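Local coordinates for Non-structural protein 3 (Porcine deltacoronavirus, PDB 6LN0) that probably serves as a coronavirus papain-like cysteine peptidase that cleaves the viral polyprotein, and also carries a macro domain that probably binds ADP-ribose, at residues Ala279-Ala282 and Leu283-Glu286; Gln218-Ala221 and Lys222-Asp225; Gln229-Cys232 and Val233-Thr237; Leu253-Lys256 and Asp257-Phe261. All blocks are in the same frame, centred on the assembly; numbering follows the deposited sequence.

Contact 1. Residues Ala279-Ala282 and Leu283-Glu286; sequences AIDA and LYRE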
loop_
_atom_site.group_PDB
_atom_site.type_symbol
_atom_site.label_atom_id
_atom_site.label_comp_id
_atom_site.label_asym_id
_atom_site.label_seq_id
_atom_site.Cartn_x
_atom_site.Cartn_y
_atom_site.Cartn_z
ATOM N N ALA A 279 -24.474 6.625 3.939
ATOM C CA ALA A 279 -23.071 6.664 4.335
ATOM C C ALA A 279 -22.642 8.071 4.736
ATOM O O ALA A 279 -21.881 8.242 5.692
ATOM C CB ALA A 279 -22.185 6.135 3.213
ATOM N N ILE A 280 -23.128 9.091 4.029
ATOM C CA ILE A 280 -22.633 10.440 4.269
ATOM C C ILE A 280 -23.395 11.089 5.423
ATOM O O ILE A 280 -22.810 11.858 6.192
ATOM C CB ILE A 280 -22.689 11.303 2.983
ATOM C CG1 ILE A 280 -21.863 10.679 1.848
ATOM C CG2 ILE A 280 -22.182 12.730 3.223
ATOM C CD1 ILE A 280 -20.431 10.144 2.275
ATOM N N ASP A 281 -24.680 10.761 5.598
ATOM C CA ASP A 281 -25.428 11.311 6.727
ATOM C C ASP A 281 -24.815 10.866 8.046
ATOM O O ASP A 281 -24.925 11.575 9.057
ATOM C CB ASP A 281 -26.904 10.895 6.632
ATOM C CG ASP A 281 -27.809 11.681 7.591
ATOM O OD1 ASP A 281 -27.907 12.911 7.460
ATOM O OD2 ASP A 281 -28.438 11.062 8.475
ATOM N N ALA A 282 -24.130 9.713 8.040
ATOM C CA ALA A 282 -23.414 9.246 9.224
ATOM C C ALA A 282 -22.242 10.156 9.573
ATOM O O ALA A 282 -21.989 10.416 10.755
ATOM C CB ALA A 282 -22.925 7.803 9.020
ATOM N N LEU A 283 -21.480 10.613 8.574
ATOM C CA LEU A 283 -20.432 11.576 8.886
ATOM C C LEU A 283 -21.054 12.889 9.340
ATOM O O LEU A 283 -20.578 13.526 10.290
ATOM C CB LEU A 283 -19.523 11.797 7.675
ATOM C CG LEU A 283 -19.004 10.561 6.913
ATOM C CD1 LEU A 283 -17.940 10.965 5.919
ATOM C CD2 LEU A 283 -18.473 9.491 7.857
ATOM N N TYR A 284 -22.160 13.272 8.708
ATOM C CA TYR A 284 -22.722 14.599 8.924
ATOM C C TYR A 284 -23.341 14.716 10.306
ATOM O O TYR A 284 -23.165 15.733 10.980
ATOM C CB TYR A 284 -23.741 14.882 7.839
ATOM C CG TYR A 284 -24.455 16.189 7.908
ATOM C CD1 TYR A 284 -23.767 17.389 7.840
ATOM C CD2 TYR A 284 -25.844 16.227 7.964
ATOM C CE1 TYR A 284 -24.452 18.600 7.856
ATOM C CE2 TYR A 284 -26.533 17.427 7.975
ATOM C CZ TYR A 284 -25.839 18.607 7.922
ATOM O OH TYR A 284 -26.530 19.798 7.948
ATOM N N ARG A 285 -24.027 13.670 10.767
ATOM C CA ARG A 285 -24.561 13.725 12.121
ATOM C C ARG A 285 -23.443 13.733 13.168
ATOM O O ARG A 285 -23.631 14.280 14.258
ATOM C CB ARG A 285 -25.569 12.589 12.330
ATOM C CG ARG A 285 -26.907 12.885 11.611
ATOM C CD ARG A 285 -28.079 11.997 12.044
ATOM N NE ARG A 285 -27.782 10.568 11.930
ATOM C CZ ARG A 285 -28.706 9.618 11.790
ATOM N NH1 ARG A 285 -29.990 9.947 11.732
ATOM N NH2 ARG A 285 -28.350 8.342 11.702
ATOM N N GLU A 286 -22.255 13.208 12.851
ATOM C CA GLU A 286 -21.120 13.449 13.740
ATOM C C GLU A 286 -20.789 14.934 13.790
ATOM O O GLU A 286 -20.760 15.542 14.864
ATOM C CB GLU A 286 -19.897 12.646 13.299
ATOM C CG GLU A 286 -19.979 11.206 13.694
ATOM C CD GLU A 286 -18.770 10.386 13.263
ATOM O OE1 GLU A 286 -17.664 10.951 13.073
ATOM O OE2 GLU A 286 -18.934 9.152 13.133
#

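Contact 2. Residues Gln218-Ala221 and Lys222-Asp225; sequences QNQA and KELD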
loop_
_atom_site.group_PDB
_atom_site.type_symbol
_atom_site.label_atom_id
_atom_site.label_comp_id
_atom_site.label_asym_id
_atom_site.label_seq_id
_atom_site.Cartn_x
_atom_site.Cartn_y
_atom_site.Cartn_z
ATOM N N GLN A 218 -11.343 -1.448 0.065
ATOM C CA GLN A 218 -11.968 -1.088 -1.198
ATOM C C GLN A 218 -13.426 -0.738 -0.988
ATOM O O GLN A 218 -13.912 0.252 -1.541
ATOM C CB GLN A 218 -11.830 -2.205 -2.222
ATOM C CG GLN A 218 -10.522 -2.148 -2.965
ATOM C CD GLN A 218 -9.876 -3.514 -3.079
ATOM O OE1 GLN A 218 -10.230 -4.452 -2.349
ATOM N NE2 GLN A 218 -8.902 -3.634 -3.981
ATOM N N ASN A 219 -14.126 -1.480 -0.132
ATOM C CA ASN A 219 -15.544 -1.181 0.043
ATOM C C ASN A 219 -15.752 0.154 0.750
ATOM O O ASN A 219 -16.713 0.873 0.440
ATOM C CB ASN A 219 -16.248 -2.308 0.792
ATOM C CG ASN A 219 -16.435 -3.545 -0.077
ATOM O OD1 ASN A 219 -17.564 -3.925 -0.371
ATOM N ND2 ASN A 219 -15.329 -4.162 -0.512
ATOM N N GLN A 220 -14.859 0.506 1.684
ATOM C CA GLN A 220 -14.968 1.770 2.407
ATOM C C GLN A 220 -14.762 2.957 1.466
ATOM O O GLN A 220 -15.573 3.887 1.444
ATOM C CB GLN A 220 -13.964 1.811 3.560
ATOM C CG GLN A 220 -14.392 1.056 4.822
ATOM C CD GLN A 220 -15.352 1.851 5.687
ATOM O OE1 GLN A 220 -16.569 1.707 5.570
ATOM N NE2 GLN A 220 -14.811 2.708 6.558
ATOM N N ALA A 221 -13.690 2.929 0.671
ATOM C CA ALA A 221 -13.484 3.939 -0.359
ATOM C C ALA A 221 -14.722 4.109 -1.227
ATOM O O ALA A 221 -15.208 5.232 -1.422
ATOM C CB ALA A 221 -12.287 3.567 -1.226
ATOM N N LYS A 222 -15.269 2.998 -1.737
ATOM C CA LYS A 222 -16.397 3.119 -2.652
ATOM C C LYS A 222 -17.656 3.602 -1.934
ATOM O O LYS A 222 -18.467 4.315 -2.533
ATOM C CB LYS A 222 -16.655 1.796 -3.389
ATOM C CG LYS A 222 -15.750 1.566 -4.629
ATOM C CD LYS A 222 -14.333 1.055 -4.212
ATOM C CE LYS A 222 -13.233 1.225 -5.270
ATOM N NZ LYS A 222 -12.798 2.659 -5.464
ATOM N N GLU A 223 -17.831 3.262 -0.656
ATOM C CA GLU A 223 -18.971 3.813 0.064
ATOM C C GLU A 223 -18.893 5.333 0.142
ATOM O O GLU A 223 -19.930 6.013 0.150
ATOM C CB GLU A 223 -19.044 3.213 1.461
ATOM C CG GLU A 223 -20.029 2.070 1.560
ATOM C CD GLU A 223 -20.537 1.854 2.976
ATOM O OE1 GLU A 223 -20.222 2.688 3.851
ATOM O OE2 GLU A 223 -21.252 0.851 3.215
ATOM N N LEU A 224 -17.674 5.872 0.187
ATOM C CA LEU A 224 -17.388 7.296 0.303
ATOM C C LEU A 224 -17.146 7.967 -1.041
ATOM O O LEU A 224 -16.892 9.174 -1.069
ATOM C CB LEU A 224 -16.159 7.516 1.200
ATOM C CG LEU A 224 -16.368 7.272 2.691
ATOM C CD1 LEU A 224 -15.115 7.607 3.494
ATOM C CD2 LEU A 224 -17.544 8.069 3.199
ATOM N N ASP A 225 -17.186 7.204 -2.142
ATOM C CA ASP A 225 -16.985 7.722 -3.497
ATOM C C ASP A 225 -15.562 8.223 -3.708
ATOM O O ASP A 225 -15.347 9.237 -4.374
ATOM C CB ASP A 225 -17.972 8.841 -3.827
ATOM C CG ASP A 225 -19.153 8.359 -4.591
ATOM O OD1 ASP A 225 -19.263 7.124 -4.753
ATOM O OD2 ASP A 225 -19.972 9.215 -5.021
#

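Contact 3. Residues Gln229-Cys232 and Val233-Thr237; sequences QQYC and VYLKT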
loop_
_atom_site.group_PDB
_atom_site.type_symbol
_atom_site.label_atom_id
_atom_site.label_comp_id
_atom_site.label_asym_id
_atom_site.label_seq_id
_atom_site.Cartn_x
_atom_site.Cartn_y
_atom_site.Cartn_z
ATOM N N GLN A 229 -6.087 7.022 -3.826
ATOM C CA GLN A 229 -5.382 8.260 -3.517
ATOM C C GLN A 229 -6.224 9.122 -2.584
ATOM O O GLN A 229 -5.770 9.539 -1.510
ATOM C CB GLN A 229 -5.074 9.037 -4.800
ATOM C CG GLN A 229 -3.974 8.467 -5.653
ATOM C CD GLN A 229 -4.493 7.548 -6.753
ATOM O OE1 GLN A 229 -5.346 6.675 -6.514
ATOM N NE2 GLN A 229 -3.980 7.737 -7.968
ATOM N N GLN A 230 -7.474 9.372 -2.975
ATOM C CA GLN A 230 -8.357 10.166 -2.145
ATOM C C GLN A 230 -8.579 9.502 -0.799
ATOM O O GLN A 230 -8.637 10.178 0.233
ATOM C CB GLN A 230 -9.682 10.392 -2.863
ATOM C CG GLN A 230 -9.520 11.068 -4.200
ATOM C CD GLN A 230 -10.842 11.283 -4.886
ATOM O OE1 GLN A 230 -11.539 10.325 -5.218
ATOM N NE2 GLN A 230 -11.210 12.549 -5.089
ATOM N N TYR A 231 -8.702 8.180 -0.783
ATOM C CA TYR A 231 -9.024 7.522 0.473
ATOM C C TYR A 231 -7.885 7.687 1.471
ATOM O O TYR A 231 -8.117 7.901 2.662
ATOM C CB TYR A 231 -9.334 6.043 0.230
ATOM C CG TYR A 231 -9.899 5.366 1.443
ATOM C CD1 TYR A 231 -11.132 5.728 1.944
ATOM C CD2 TYR A 231 -9.179 4.401 2.112
ATOM C CE1 TYR A 231 -11.635 5.130 3.070
ATOM C CE2 TYR A 231 -9.677 3.797 3.238
ATOM C CZ TYR A 231 -10.895 4.145 3.706
ATOM O OH TYR A 231 -11.376 3.526 4.836
ATOM N N CYS A 232 -6.645 7.605 0.992
ATOM C CA CYS A 232 -5.492 7.839 1.850
ATOM C C CYS A 232 -5.530 9.237 2.419
ATOM O O CYS A 232 -5.378 9.426 3.640
ATOM C CB CYS A 232 -4.205 7.642 1.053
ATOM S SG CYS A 232 -3.731 5.955 0.824
ATOM N N VAL A 233 -5.731 10.231 1.541
ATOM C CA VAL A 233 -5.865 11.599 2.004
ATOM C C VAL A 233 -6.948 11.681 3.068
ATOM O O VAL A 233 -6.784 12.332 4.113
ATOM C CB VAL A 233 -6.171 12.531 0.821
ATOM C CG1 VAL A 233 -6.525 13.939 1.325
ATOM C CG2 VAL A 233 -5.011 12.551 -0.200
ATOM N N TYR A 234 -8.046 10.967 2.845
ATOM C CA TYR A 234 -9.148 10.994 3.796
ATOM C C TYR A 234 -8.715 10.459 5.152
ATOM O O TYR A 234 -8.962 11.084 6.188
ATOM C CB TYR A 234 -10.321 10.184 3.252
ATOM C CG TYR A 234 -11.329 9.806 4.301
ATOM C CD1 TYR A 234 -12.199 10.766 4.801
ATOM C CD2 TYR A 234 -11.434 8.484 4.787
ATOM C CE1 TYR A 234 -13.153 10.455 5.760
ATOM C CE2 TYR A 234 -12.409 8.155 5.772
ATOM C CZ TYR A 234 -13.260 9.178 6.248
ATOM O OH TYR A 234 -14.233 8.969 7.202
ATOM N N LEU A 235 -8.058 9.303 5.165
ATOM C CA LEU A 235 -7.652 8.690 6.423
ATOM C C LEU A 235 -6.704 9.593 7.202
ATOM O O LEU A 235 -6.816 9.716 8.427
ATOM C CB LEU A 235 -6.992 7.326 6.167
ATOM C CG LEU A 235 -7.942 6.243 5.658
ATOM C CD1 LEU A 235 -7.172 5.030 5.126
ATOM C CD2 LEU A 235 -8.885 5.849 6.773
ATOM N N LYS A 236 -5.750 10.214 6.517
ATOM C CA LYS A 236 -4.801 11.064 7.222
ATOM C C LYS A 236 -5.454 12.364 7.706
ATOM O O LYS A 236 -5.168 12.823 8.818
ATOM C CB LYS A 236 -3.596 11.331 6.326
ATOM C CG LYS A 236 -2.744 10.096 6.099
ATOM C CD LYS A 236 -1.667 10.355 5.069
ATOM C CE LYS A 236 -0.291 9.974 5.624
ATOM N NZ LYS A 236 0.480 9.113 4.675
ATOM N N THR A 237 -6.362 12.951 6.914
ATOM C CA THR A 237 -7.010 14.203 7.312
ATOM C C THR A 237 -7.972 14.014 8.481
ATOM O O THR A 237 -8.314 14.986 9.156
ATOM C CB THR A 237 -7.737 14.821 6.108
ATOM O OG1 THR A 237 -6.831 14.909 4.996
ATOM C CG2 THR A 237 -8.260 16.218 6.421
#

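Contact 4. Residues Leu253-Lys256 and Asp257-Phe261; sequences LKQK and DNNCF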
loop_
_atom_site.group_PDB
_atom_site.type_symbol
_atom_site.label_atom_id
_atom_site.label_comp_id
_atom_site.label_asym_id
_atom_site.label_seq_id
_atom_site.Cartn_x
_atom_site.Cartn_y
_atom_site.Cartn_z
ATOM N N LEU A 253 -17.969 25.839 11.264
ATOM C CA LEU A 253 -16.623 25.297 11.329
ATOM C C LEU A 253 -15.670 26.471 11.473
ATOM O O LEU A 253 -15.428 27.193 10.502
ATOM C CB LEU A 253 -16.301 24.457 10.095
ATOM C CG LEU A 253 -14.905 23.834 10.036
ATOM C CD1 LEU A 253 -14.804 22.610 10.929
ATOM C CD2 LEU A 253 -14.542 23.472 8.620
ATOM N N LYS A 254 -15.119 26.632 12.684
ATOM C CA LYS A 254 -14.261 27.767 13.024
ATOM C C LYS A 254 -13.146 27.940 12.001
ATOM O O LYS A 254 -12.518 26.970 11.572
ATOM C CB LYS A 254 -13.669 27.576 14.433
ATOM C CG LYS A 254 -12.740 28.708 14.911
ATOM C CD LYS A 254 -12.488 28.677 16.439
ATOM C CE LYS A 254 -13.660 29.264 17.246
ATOM N NZ LYS A 254 -13.342 29.579 18.681
ATOM N N GLN A 255 -12.920 29.190 11.600
ATOM C CA GLN A 255 -11.942 29.493 10.559
ATOM C C GLN A 255 -10.546 29.032 10.984
ATOM O O GLN A 255 -10.123 29.232 12.128
ATOM C CB GLN A 255 -11.967 30.998 10.260
ATOM C CG GLN A 255 -10.794 31.550 9.459
ATOM C CD GLN A 255 -10.692 30.967 8.059
ATOM O OE1 GLN A 255 -11.627 31.071 7.258
ATOM N NE2 GLN A 255 -9.540 30.348 7.750
ATOM N N LYS A 256 -9.834 28.394 10.053
ATOM C CA LYS A 256 -8.540 27.786 10.345
ATOM C C LYS A 256 -7.941 27.156 9.098
ATOM O O LYS A 256 -8.638 26.441 8.370
ATOM C CB LYS A 256 -8.674 26.714 11.426
ATOM C CG LYS A 256 -7.405 25.919 11.677
ATOM C CD LYS A 256 -7.444 25.299 13.053
ATOM C CE LYS A 256 -6.660 24.013 13.096
ATOM N NZ LYS A 256 -6.686 23.397 14.460
ATOM N N ASP A 257 -6.659 27.414 8.839
ATOM C CA ASP A 257 -5.907 26.680 7.820
ATOM C C ASP A 257 -6.569 26.758 6.443
ATOM O O ASP A 257 -6.572 25.781 5.681
ATOM C CB ASP A 257 -5.716 25.217 8.231
ATOM C CG ASP A 257 -4.683 25.037 9.320
ATOM O OD1 ASP A 257 -3.531 25.484 9.122
ATOM O OD2 ASP A 257 -5.017 24.422 10.365
ATOM N N ASN A 258 -7.147 27.917 6.122
ATOM C CA ASN A 258 -7.776 28.165 4.829
ATOM C C ASN A 258 -9.011 27.315 4.601
ATOM O O ASN A 258 -9.375 27.052 3.455
ATOM C CB ASN A 258 -6.809 27.934 3.668
ATOM C CG ASN A 258 -6.005 29.142 3.345
ATOM O OD1 ASN A 258 -5.968 30.093 4.125
ATOM N ND2 ASN A 258 -5.338 29.123 2.191
ATOM N N ASN A 259 -9.660 26.864 5.658
ATOM C CA ASN A 259 -10.812 25.994 5.502
ATOM C C ASN A 259 -12.124 26.760 5.220
ATOM O O ASN A 259 -13.199 26.186 5.433
ATOM C CB ASN A 259 -10.972 25.122 6.752
ATOM C CG ASN A 259 -11.363 25.926 7.976
ATOM O OD1 ASN A 259 -11.302 27.158 7.958
ATOM N ND2 ASN A 259 -11.779 25.240 9.041
ATOM N N CYS A 260 -12.083 28.027 4.784
ATOM C CA CYS A 260 -13.339 28.774 4.686
ATOM C C CYS A 260 -14.200 28.252 3.549
ATOM O O CYS A 260 -15.431 28.218 3.672
ATOM C CB CYS A 260 -13.068 30.284 4.543
ATOM S SG CYS A 260 -12.005 30.772 3.163
ATOM N N PHE A 261 -13.566 27.801 2.463
ATOM C CA PHE A 261 -14.298 27.131 1.393
ATOM C C PHE A 261 -15.100 25.934 1.889
ATOM O O PHE A 261 -16.102 25.573 1.261
ATOM C CB PHE A 261 -13.349 26.700 0.262
ATOM C CG PHE A 261 -12.583 25.420 0.526
ATOM C CD1 PHE A 261 -11.533 25.387 1.427
ATOM C CD2 PHE A 261 -12.892 24.265 -0.171
ATOM C CE1 PHE A 261 -10.816 24.194 1.639
ATOM C CE2 PHE A 261 -12.194 23.083 0.030
ATOM C CZ PHE A 261 -11.154 23.050 0.942
#

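Contact 1. Residues Ala279-Ala282 and Leu283-Glu286
D281 and R285, one helical turn apart, attract each other through their charges: OD2 of D281 lies 3.6 Å from NE of R285, over one face of the guanidinium and offset toward its rim. Carboxylate and guanidinium planes stand 56° apart and the oxygen is well out of the guanidinium plane, so the salt bridge rests on charge alone, with no N-H aimed at it. The aspartate's first torsion, CG trans to the backbone N (chi1 -167°), swings the carboxylate beside the following turn. OD1 of D281 approaches the Y284 ring at its edge and in its plane, 3.9 Å from CD2 of Y284. These i to i+3 and i to i+4 pairings are those of an alpha helix, residues 278-287. Backbone bonds set the spacing: N of R285 donates to O of D281 at 2.8 Å, close to straight at 164°, and N of Y284 to O of I280 at 3.0 Å. On the buried side CD1 of I280 is 4.5 Å from CD1 of L283, a loose apolar touch; both side chains rest on W298 of helix 293-302. Further out, F276 meets the Y284 ring edge-to-face, and R294 forms a salt bridge with OE2 of E286.

Contact 2. Residues Gln218-Ala221 and Lys222-Asp225
Main-chain bonds between N219 and E223 and between Q220 and L224 carry the last turn of helix 215-223. N of E223 donates to O of N219 at 2.9 Å (151°), and N of L224 to O of Q220 at a longer 3.2 Å. L224 N also has a weak bond to O of A221 at 3.0 Å, bent to 127°, as the spiral tightens at its end. D225 then leaves helical geometry with a positive phi of 66°, and its N binds O of K222 at 3.2 Å; this closure is a Schellman motif, which ends the helix and turns the chain. Side-chain packing against the main chain follows the same i to i+4 spacing: CB of E223 sits 3.5 Å from O of N219, and CG of L224 3.7 Å from O of Q220. Among polar side-chain ends, OE1 of Q220 and OE1 of E223 come only to 4.2 Å and are both acceptors, so nothing bonds them. Outside, the terminal carbonyls find donors: O of L224 takes NE1 of W298, and O of E223 takes NH1 of R277. Q220 and A221 pack on Y231 of helix 228-237, while L224 wedges between Y234 of that helix and I280 and L283 of helix 278-287.

Contact 3. Residues Gln229-Cys232 and Val233-Thr237
V233 is bonded at both ends: its N donates to O of Q229 at 3.1 Å, and its own O is gripped twice by T237, by the backbone N at 2.9 Å and by the hydroxyl OG1 at 2.7 Å. The hydroxyl comes from 39° above the carbonyl plane, so it adds to the usual helical bond without taking a lone pair directly, and satisfies the hydroxyl of this buried threonine within its own helix. Apolar and aromatic packing runs along the same helix. L235 lies over one face of the Y231 ring, a CH-pi contact with CG of L235 4.2 Å from the ring centroid and 24° off the normal. CD1 of L235 presses closest, 3.4 Å from CE2 of Y231. Y234 meets that same ring from a different direction: CE1 of Y231 is 3.8 Å from CD2 of Y234, with the centroids 5.8 Å apart and the planes 32° apart, neither a stack nor an edge-to-face pair. Both tyrosines have CG trans to their backbone N, which sends the two rings out from the helix together. Within helix 228-237 this surface is the inward one: Y231 also reaches V217 of helix 215-223, Y234 lies on A297 and A301 of helix 293-302, and L235 and C232 pack on L211 of strand 209-212.

Contact 4. Residues Leu253-Lys256 and Asp257-Phe261
N259 turns its CG between its own backbone N and carbonyl carbon (chi1 68°), folding the amide back over the chain, where it grips the main chain of K254 and K256. ND2 of N259 donates to O of K254 at 3.2 Å, nearly straight at 173° and in the amide's own plane. On the other side N of K256 donates to OD1 of N259 at 2.8 Å, coming from 45° above the plane of that C=O. These two bonds fix the amide's rotation and brace the type I' beta turn from K256 to N259 against the chain before it; the middle residues of the turn, D257 and N258, both have positive phi. Q255 bends at chi2 and runs antiparallel to the N259 side chain, the two amide planes nearly perpendicular; OE1 of Q255 lies 3.2 Å from CB of C260. K256 runs extended beside D257, but NZ of K256 stays 4.5 Å from OD2 of D257, too far for a salt bridge, and bonds instead to O of K241. The turn thus delivers C260 as the first residue of helix 260-270, the place of the nucleophile in papain-like peptidases, a role C260 probably has. C260 and Q255 touch H398 at strand 398-402, while L253 and N259 rest on V296 and Y300 of helix 293-302.

Contacts 1, 2 and 3 belong to one helical cluster, consistent with the thumb of a coronavirus papain-like peptidase. Contact 2 joins the other two, touching both, whereas contacts 1 and 3 only come near each other, with nearest atoms about 4 Å apart. Contact 3 has the most buried residues and relies on aromatic and apolar packing; contacts 1 and 2 keep charged or polar side chains on their outer faces, with a charge pair in the former and a helix-ending turn in the latter. Contact 4 stands apart, its centre about 20 Å from that of contact 1. There a buried asparagine amide, not regular helical bonding, shapes a loop. Helix 293-302 is a shared neighbour of all four.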